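Local coordinates for protein 15-O-acetyltransferase (Fusarium sporotrichioides, PDB 3FOT) that transfers an acetyl group to the 15-oxygen of trichothecene intermediates, a step in the biosynthesis of sesquiterpene mycotoxins such as T-2 toxin, at residues Ile62-Ala65 with Ser66-Leu69; Gln72-Lys75 with Glu76-Glu79; Ala385-Ser388 with Ala389-Ile393. One frame throughout, in Å; residues are numbered along the deposited sequence. Where two conformers were deposited one is given.

Contact 1 (Ile62-Ala65 with Ser66-Leu69)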
ATOM      1  N   ILE A  62     -16.701 -19.090  10.409  1.00 11.55           N
ATOM      2  CA  ILE A  62     -17.973 -19.563   9.844  1.00 12.65           C
ATOM      3  C   ILE A  62     -17.910 -21.040   9.490  1.00 13.14           C
ATOM      4  O   ILE A  62     -18.736 -21.564   8.735  1.00 13.74           O
ATOM      5  CB  ILE A  62     -18.441 -18.733   8.628  1.00 12.93           C
ATOM      6  CG1 ILE A  62     -17.382 -18.725   7.508  1.00 12.84           C
ATOM      7  CG2 ILE A  62     -18.822 -17.331   9.077  1.00 14.25           C
ATOM      8  CD1 ILE A  62     -17.974 -18.399   6.124  1.00 16.63           C
ATOM      9  N   ALA A  63     -16.913 -21.711  10.047  1.00 13.70           N
ATOM     10  CA  ALA A  63     -16.634 -23.084   9.713  1.00 13.39           C
ATOM     11  C   ALA A  63     -17.745 -24.048  10.167  1.00 14.38           C
ATOM     12  O   ALA A  63     -18.537 -23.713  11.072  1.00 13.46           O
ATOM     13  CB  ALA A  63     -15.304 -23.490  10.323  1.00 14.15           C
ATOM     14  N   PRO A  64     -17.778 -25.250   9.553  1.00 14.81           N
ATOM     15  CA  PRO A  64     -18.662 -26.307  10.050  1.00 15.60           C
ATOM     16  C   PRO A  64     -18.336 -26.517  11.523  1.00 16.35           C
ATOM     17  O   PRO A  64     -17.180 -26.353  11.927  1.00 15.38           O
ATOM     18  CB  PRO A  64     -18.241 -27.547   9.251  1.00 15.70           C
ATOM     19  CG  PRO A  64     -17.508 -27.051   8.039  1.00 16.35           C
ATOM     20  CD  PRO A  64     -16.944 -25.682   8.417  1.00 15.13           C
ATOM     21  N   ALA A  65     -19.333 -26.873  12.324  1.00 16.31           N
ATOM     22  CA  ALA A  65     -19.116 -27.043  13.770  1.00 16.91           C
ATOM     23  C   ALA A  65     -17.997 -28.042  14.095  1.00 16.66           C
ATOM     24  O   ALA A  65     -17.276 -27.889  15.095  1.00 17.37           O
ATOM     25  CB  ALA A  65     -20.414 -27.476  14.433  1.00 16.69           C
ATOM     26  N   SER A  66     -17.838 -29.037  13.234  1.00 16.19           N
ATOM     27  CA  SER A  66     -16.823 -30.079  13.411  1.00 16.83           C
ATOM     28  C   SER A  66     -15.382 -29.641  13.067  1.00 17.02           C
ATOM     29  O   SER A  66     -14.443 -30.452  13.163  1.00 17.03           O
ATOM     30  CB  SER A  66     -17.206 -31.296  12.572  1.00 17.40           C
ATOM     31  OG  SER A  66     -17.121 -31.002  11.195  1.00 18.31           O
ATOM     32  N   THR A  67     -15.212 -28.389  12.631  1.00 16.30           N
ATOM     33  CA  THR A  67     -13.869 -27.846  12.402  1.00 16.67           C
ATOM     34  C   THR A  67     -13.386 -27.156  13.669  1.00 16.34           C
ATOM     35  O   THR A  67     -13.985 -26.159  14.095  1.00 16.75           O
ATOM     36  CB  THR A  67     -13.888 -26.800  11.269  1.00 17.45           C
ATOM     37  OG1 THR A  67     -14.145 -27.455  10.032  1.00 18.97           O
ATOM     38  CG2 THR A  67     -12.545 -26.062  11.176  1.00 16.59           C
ATOM     39  N   LEU A  68     -12.296 -27.659  14.253  1.00 14.18           N
ATOM     40  CA  LEU A  68     -11.766 -27.088  15.479  1.00 13.95           C
ATOM     41  C   LEU A  68     -10.593 -26.151  15.202  1.00 13.39           C
ATOM     42  O   LEU A  68      -9.514 -26.603  14.801  1.00 14.07           O
ATOM     43  CB  LEU A  68     -11.306 -28.222  16.402  1.00 14.70           C
ATOM     44  CG  LEU A  68     -10.696 -27.907  17.756  1.00 17.32           C
ATOM     45  CD1 LEU A  68     -11.533 -26.916  18.526  1.00 21.74           C
ATOM     46  CD2 LEU A  68     -10.601 -29.240  18.501  1.00 21.29           C
ATOM     47  N   LEU A  69     -10.793 -24.865  15.458  1.00 12.08           N
ATOM     48  CA  LEU A  69      -9.739 -23.882  15.281  1.00 10.66           C
ATOM     49  C   LEU A  69      -9.241 -23.386  16.615  1.00 10.51           C
ATOM     50  O   LEU A  69     -10.035 -23.142  17.535  1.00 10.98           O
ATOM     51  CB  LEU A  69     -10.272 -22.699  14.477  1.00 10.35           C
ATOM     52  CG  LEU A  69     -10.789 -23.018  13.068  1.00 10.55           C
ATOM     53  CD1 LEU A  69     -11.341 -21.720  12.448  1.00 11.15           C
ATOM     54  CD2 LEU A  69      -9.683 -23.645  12.207  1.00 11.86           C
TER
HETATM   55  O   HOH W   1     -15.880 -24.329  14.444  1.00 23.12           O
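Thr67 folds back against Pro64 in a type I beta turn running from Pro64 to Thr67, which reverses the loop between strand 53-61 and helix 71-88. Thr67 N closes it by donating to Pro64 O at 2.9 Å, with a fairly straight N-H...O angle of 164°; the donor stands above the carbonyl plane, clear of the lone pairs. Ala65 and Ser66 form the two exposed corners. Ser66 contributes mainly through its backbone, while its hydroxyl sits between its own N and carbonyl carbon (chi1 67°), a rotation that swings OG round to the proline, 4.1 Å from Pro64 CB.

The two branches of Thr67 serve different neighbours. With chi1 at -69°, OG1 lies beside the backbone N and leans on the pyrrolidine ring, 3.7 Å from Pro64 CD. The methyl branch goes the other way, bringing CG2 within 3.9 Å of Ala63 CB; Thr67 CB approaches that same Ala63 CB to 3.7 Å. The buried Ala63 thus packs against the methyl side of the threonine, and the turn rests on the neighbouring strand 457-469, where Ala63 meets Val459 and Pro64 meets Glu457. Farther back, Asn61 OD1 accepts a hydrogen bond from Ala63 N where the chain leaves strand 53-61. A water sits inside the bend: 2.7 Å from Thr67 O, it is placed to donate to that oxygen, and it lies at a long, weak 3.5 Å from Pro64 O; other acceptors compete for its protons.

Contact 2 (Gln72-Lys75 with Glu76-Glu79); sequences QNLK and EMFE
Met77 lays its terminal methyl over the face of the Asn73 amide, one helical turn earlier, with Met77 CE 3.5 Å from Asn73 CG and 3.3 Å from Asn73 OD1. The two side chains run side by side in the same direction; the methionine is extended through chi2 and then bent at chi3 (-147°), which brings CE over the amide. Beneath the methyl the Asn73 oxygen is already engaged, since OD1 accepts from Thr70 N just before the helix and so ties the first turn to the chain that enters it. On another face, Lys75 and Glu79 form an i to i+4 salt bridge, Lys75 NZ to Glu79 OE2 at 2.8 Å. The lysine chain is nearly straight until the bend at chi4 (65°), which curls the ammonium back to the carboxylate, and NZ meets OE2 nearly along the C-O axis. Lys75 CE also lies 3.3 Å from Glu79 OE2. The ammonium has a second acceptor, Ile125 O, so it joins helix and sheet.

The backbone repeats the alpha-helical i to i+4 pattern; Phe78 N, for instance, donates to Leu74 O at 2.9 Å. That oxygen also lies at the edge of the Phe78 ring, 3.3 Å from Phe78 CD2. On the buried side of helix 71-88, Leu74 packs on Leu161 and Phe78 on Leu159 of strand 158-163, while Met77 and Phe78 touch Val205 of helix 191-205; Lys75 and Glu79 border strand 125-129.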
ATOM      1  N   GLN A  72      -3.204 -21.631  18.375  1.00  9.82           N
ATOM      2  CA  GLN A  72      -2.071 -22.528  18.157  1.00 10.16           C
ATOM      3  C   GLN A  72      -2.134 -23.297  16.800  1.00  9.58           C
ATOM      4  O   GLN A  72      -1.158 -23.315  16.030  1.00  9.91           O
ATOM      5  CB  GLN A  72      -1.899 -23.465  19.374  1.00  9.91           C
ATOM      6  CG  GLN A  72      -0.819 -24.552  19.195  1.00 10.70           C
ATOM      7  CD  GLN A  72      -0.432 -25.279  20.511  1.00 14.22           C
ATOM      8  OE1 GLN A  72      -0.085 -24.643  21.506  1.00 23.44           O
ATOM      9  NE2 GLN A  72      -0.437 -26.590  20.483  1.00 20.17           N
ATOM     10  N   ASN A  73      -3.284 -23.886  16.460  1.00  8.68           N
ATOM     11  CA  ASN A  73      -3.342 -24.603  15.197  1.00  8.74           C
ATOM     12  C   ASN A  73      -3.456 -23.685  13.971  1.00  8.50           C
ATOM     13  O   ASN A  73      -2.966 -24.037  12.897  1.00  8.74           O
ATOM     14  CB  ASN A  73      -4.283 -25.846  15.203  1.00  9.63           C
ATOM     15  CG  ASN A  73      -5.764 -25.501  15.172  1.00 10.00           C
ATOM     16  OD1 ASN A  73      -6.167 -24.397  14.841  1.00  8.99           O
ATOM     17  ND2 ASN A  73      -6.602 -26.498  15.508  1.00 10.24           N
ATOM     18  N   LEU A  74      -3.992 -22.466  14.162  1.00  8.39           N
ATOM     19  CA  LEU A  74      -3.983 -21.477  13.072  1.00  8.61           C
ATOM     20  C   LEU A  74      -2.558 -21.040  12.749  1.00  8.66           C
ATOM     21  O   LEU A  74      -2.174 -20.923  11.575  1.00  8.12           O
ATOM     22  CB  LEU A  74      -4.876 -20.268  13.392  1.00  8.22           C
ATOM     23  CG  LEU A  74      -6.384 -20.547  13.249  1.00  9.70           C
ATOM     24  CD1 LEU A  74      -7.232 -19.437  13.907  1.00 12.36           C
ATOM     25  CD2 LEU A  74      -6.754 -20.717  11.759  1.00 11.54           C
ATOM     26  N   LYS A  75      -1.759 -20.836  13.795  1.00  8.49           N
ATOM     27  CA  LYS A  75      -0.363 -20.482  13.620  1.00  9.25           C
ATOM     28  C   LYS A  75       0.309 -21.619  12.865  1.00  9.17           C
ATOM     29  O   LYS A  75       1.060 -21.382  11.908  1.00  9.32           O
ATOM     30  CB  LYS A  75       0.303 -20.252  14.974  1.00  8.78           C
ATOM     31  CG  LYS A  75       1.838 -20.116  14.908  1.00  8.67           C
ATOM     32  CD  LYS A  75       2.372 -19.410  16.161  1.00 10.42           C
ATOM     33  CE  LYS A  75       3.811 -19.798  16.447  1.00 13.32           C
ATOM     34  NZ  LYS A  75       4.800 -19.364  15.424  1.00 12.03           N
ATOM     35  N   GLU A  76       0.023 -22.856  13.254  1.00  9.26           N
ATOM     36  CA  GLU A  76       0.671 -23.993  12.563  1.00 10.97           C
ATOM     37  C   GLU A  76       0.327 -23.997  11.064  1.00 10.81           C
ATOM     38  O   GLU A  76       1.204 -24.167  10.198  1.00 10.21           O
ATOM     39  CB  GLU A  76       0.308 -25.326  13.241  1.00 10.47           C
ATOM     40  CG  GLU A  76       1.025 -26.503  12.604  1.00 13.43           C
ATOM     41  CD  GLU A  76       0.511 -27.881  13.047  1.00 15.98           C
ATOM     42  OE1 GLU A  76      -0.533 -27.973  13.730  1.00 18.52           O
ATOM     43  OE2 GLU A  76       1.178 -28.869  12.656  1.00 20.49           O
ATOM     44  N   MET A  77      -0.956 -23.800  10.750  1.00 10.41           N
ATOM     45  CA  MET A  77      -1.427 -23.794   9.345  1.00 11.40           C
ATOM     46  C   MET A  77      -0.820 -22.623   8.547  1.00  9.79           C
ATOM     47  O   MET A  77      -0.439 -22.775   7.379  1.00  9.76           O
ATOM     48  CB  MET A  77      -2.961 -23.713   9.306  1.00 11.64           C
ATOM     49  CG  MET A  77      -3.698 -24.923   9.937  1.00 13.98           C
ATOM     50  SD  MET A  77      -5.428 -24.447  10.173  1.00 20.35           S
ATOM     51  CE  MET A  77      -5.900 -25.310  11.632  1.00 18.26           C
ATOM     52  N   PHE A  78      -0.714 -21.460   9.177  1.00  8.94           N
ATOM     53  CA  PHE A  78      -0.152 -20.291   8.467  1.00  8.84           C
ATOM     54  C   PHE A  78       1.358 -20.403   8.290  1.00  8.82           C
ATOM     55  O   PHE A  78       1.930 -19.841   7.365  1.00  9.02           O
ATOM     56  CB  PHE A  78      -0.543 -18.995   9.169  1.00  8.69           C
ATOM     57  CG  PHE A  78      -1.847 -18.448   8.683  1.00  8.58           C
ATOM     58  CD1 PHE A  78      -1.935 -17.822   7.434  1.00 10.88           C
ATOM     59  CD2 PHE A  78      -2.991 -18.589   9.435  1.00  7.80           C
ATOM     60  CE1 PHE A  78      -3.171 -17.334   6.968  1.00 10.69           C
ATOM     61  CE2 PHE A  78      -4.227 -18.117   8.989  1.00  9.73           C
ATOM     62  CZ  PHE A  78      -4.320 -17.480   7.767  1.00  9.89           C
ATOM     63  N   GLU A  79       2.014 -21.134   9.178  1.00  9.44           N
ATOM     64  CA  GLU A  79       3.443 -21.411   8.987  1.00  8.70           C
ATOM     65  C   GLU A  79       3.632 -22.253   7.724  1.00  8.97           C
ATOM     66  O   GLU A  79       4.511 -21.982   6.896  1.00  8.82           O
ATOM     67  CB  GLU A  79       4.016 -22.138  10.203  1.00  9.15           C
ATOM     68  CG  GLU A  79       4.225 -21.240  11.430  1.00  9.38           C
ATOM     69  CD  GLU A  79       4.558 -22.090  12.648  1.00 14.39           C
ATOM     70  OE1 GLU A  79       4.774 -23.305  12.474  1.00 19.07           O
ATOM     71  OE2 GLU A  79       4.609 -21.561  13.772  1.00 12.93           O
TER

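Contact 3 (Ala385-Ser388 with Ala389-Ile393)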
ATOM      1  N   ALA A 385     -19.227  21.734  -9.226  1.00 11.76           N
ATOM      2  CA  ALA A 385     -17.854  21.929  -8.763  1.00 11.46           C
ATOM      3  C   ALA A 385     -17.112  20.579  -8.753  1.00 11.40           C
ATOM      4  O   ALA A 385     -15.979  20.469  -9.256  1.00 11.40           O
ATOM      5  CB  ALA A 385     -17.849  22.574  -7.370  1.00 11.41           C
ATOM      6  N   LEU A 386     -17.749  19.550  -8.190  1.00 10.90           N
ATOM      7  CA  LEU A 386     -17.138  18.214  -8.189  1.00 10.39           C
ATOM      8  C   LEU A 386     -16.898  17.702  -9.599  1.00 11.38           C
ATOM      9  O   LEU A 386     -15.830  17.150  -9.872  1.00 11.10           O
ATOM     10  CB  LEU A 386     -18.000  17.227  -7.388  1.00 10.59           C
ATOM     11  CG  LEU A 386     -17.971  17.467  -5.887  1.00  9.14           C
ATOM     12  CD1 LEU A 386     -19.228  16.844  -5.269  1.00  9.23           C
ATOM     13  CD2 LEU A 386     -16.683  16.870  -5.251  1.00 10.33           C
ATOM     14  N   GLU A 387     -17.879  17.884 -10.486  1.00 11.63           N
ATOM     15  CA  GLU A 387     -17.739  17.466 -11.888  0.50 12.02           C
ATOM     16  C   GLU A 387     -16.559  18.174 -12.561  1.00 12.65           C
ATOM     17  O   GLU A 387     -15.760  17.540 -13.256  1.00 12.57           O
ATOM     18  CB  GLU A 387     -19.036  17.702 -12.671  0.50 12.10           C
ATOM     19  CG  GLU A 387     -20.143  16.726 -12.311  0.50 13.21           C
ATOM     20  CD  GLU A 387     -21.321  16.767 -13.256  0.50 14.12           C
ATOM     21  OE1 GLU A 387     -22.408  16.309 -12.862  0.50 14.31           O
ATOM     22  OE2 GLU A 387     -21.161  17.218 -14.403  0.50 16.65           O
ATOM     23  N   SER A 388     -16.444  19.480 -12.346  1.00 13.52           N
ATOM     24  CA  SER A 388     -15.346  20.282 -12.937  1.00 13.84           C
ATOM     25  C   SER A 388     -14.000  19.732 -12.483  1.00 13.93           C
ATOM     26  O   SER A 388     -13.080  19.500 -13.286  1.00 13.20           O
ATOM     27  CB  SER A 388     -15.477  21.741 -12.467  1.00 15.80           C
ATOM     28  OG  SER A 388     -14.442  22.562 -12.983  1.00 17.49           O
ATOM     29  N   ALA A 389     -13.882  19.542 -11.169  1.00 13.97           N
ATOM     30  CA  ALA A 389     -12.652  19.024 -10.592  1.00 13.23           C
ATOM     31  C   ALA A 389     -12.322  17.630 -11.141  1.00 13.62           C
ATOM     32  O   ALA A 389     -11.182  17.388 -11.540  1.00 13.29           O
ATOM     33  CB  ALA A 389     -12.730  19.018  -9.103  1.00 12.15           C
ATOM     34  N   CYS A 390     -13.314  16.734 -11.189  1.00 13.41           N
ATOM     35  CA  CYS A 390     -13.106  15.390 -11.781  1.00 13.78           C
ATOM     36  C   CYS A 390     -12.593  15.447 -13.213  1.00 14.44           C
ATOM     37  O   CYS A 390     -11.726  14.673 -13.584  1.00 15.60           O
ATOM     38  CB  CYS A 390     -14.379  14.556 -11.776  1.00 13.79           C
ATOM     39  SG  CYS A 390     -14.898  13.999 -10.135  1.00 14.38           S
ATOM     40  N   ARG A 391     -13.137  16.349 -14.027  1.00 14.65           N
ATOM     41  CA  ARG A 391     -12.694  16.462 -15.419  1.00 15.79           C
ATOM     42  C   ARG A 391     -11.247  16.964 -15.514  1.00 16.44           C
ATOM     43  O   ARG A 391     -10.483  16.459 -16.337  1.00 17.08           O
ATOM     44  CB  ARG A 391     -13.645  17.353 -16.230  1.00 15.70           C
ATOM     45  CG  ARG A 391     -15.077  16.821 -16.289  1.00 15.83           C
ATOM     46  CD  ARG A 391     -15.955  17.535 -17.344  1.00 17.95           C
ATOM     47  NE  ARG A 391     -17.351  17.068 -17.289  1.00 22.44           N
ATOM     48  CZ  ARG A 391     -17.774  15.900 -17.774  1.00 23.29           C
ATOM     49  NH1 ARG A 391     -16.925  15.065 -18.367  1.00 26.38           N
ATOM     50  NH2 ARG A 391     -19.054  15.560 -17.670  1.00 24.81           N
ATOM     51  N   ASN A 392     -10.888  17.924 -14.654  1.00 16.82           N
ATOM     52  CA  ASN A 392      -9.503  18.411 -14.481  1.00 17.22           C
ATOM     53  C   ASN A 392      -8.568  17.270 -14.042  1.00 16.90           C
ATOM     54  O   ASN A 392      -7.468  17.092 -14.580  1.00 17.35           O
ATOM     55  CB  ASN A 392      -9.424  19.523 -13.421  1.00 17.99           C
ATOM     56  CG  ASN A 392      -9.756  20.925 -13.955  1.00 20.56           C
ATOM     57  OD1 ASN A 392      -8.866  21.676 -14.318  1.00 24.45           O
ATOM     58  ND2 ASN A 392     -11.031  21.290 -13.951  1.00 24.02           N
ATOM     59  N   ILE A 393      -9.002  16.502 -13.047  1.00 15.38           N
ATOM     60  CA  ILE A 393      -8.229  15.358 -12.556  1.00 15.06           C
ATOM     61  C   ILE A 393      -7.984  14.313 -13.651  1.00 15.63           C
ATOM     62  O   ILE A 393      -6.841  13.898 -13.883  1.00 15.35           O
ATOM     63  CB  ILE A 393      -8.908  14.720 -11.317  1.00 13.73           C
ATOM     64  CG1 ILE A 393      -8.895  15.709 -10.159  1.00 14.11           C
ATOM     65  CG2 ILE A 393      -8.203  13.374 -10.878  1.00 15.06           C
ATOM     66  CD1 ILE A 393     -10.062  15.515  -9.184  1.00 13.25           C
TER
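Ser388 O is gripped twice by Asn392, the residue one helical turn on. Asn392 ND2 donates to Ser388 O at 2.8 Å with an almost straight N-H...O angle of 173°, and Asn392 N makes the usual i to i+4 backbone bond to the same Ser388 O at 3.0 Å. The two donors differ in approach: the backbone N is tilted modestly from the carbonyl plane, whereas ND2 comes from well above it. The oxygen lies close to the plane of the asparagine amide, in line with the straight N-H bond. A first torsion of -84° keeps CG beside the backbone N, and chi2 of -95° turns ND2 to Ser388 O.

Around this pair the helical bonds are regular, as in Cys390 N to Leu386 O at 2.9 Å. Arg391 lays its aliphatic base over the previous turn, with Arg391 CG 3.2 Å from Glu387 O, before the straight chain carries the guanidinium outward. Ala389 CB lies 3.6 Å from Ala385 O.

Helix 379-401 packs on helix 306-321 largely through small residues: Ala389 and Cys390 both meet Ala312, and Leu386 meets Leu316. Asn392 and Ile393 touch Ile365 of strand 358-365, which flanks the same helix.

Along the chain the three contacts come in series, none nested or crossing, and each links immediately adjoining residues. Contact 1 turns the loop that leaves strand 53-61 of the six-stranded sheet; contact 2 follows at once in the opening turns of helix 71-88. These two touch: Leu68 O and Asn73 ND2 stand 3.0 Å apart in a probable hydrogen bond, and Leu69 CD2 packs against both Leu74 and Met77, so the loop packs directly on the start of the helix. Contact 3 lies far later, in helix 379-401, its centre about 49 Å from that of contact 2, across the centre of the chain, where it joins helix 306-321 to strand 358-365.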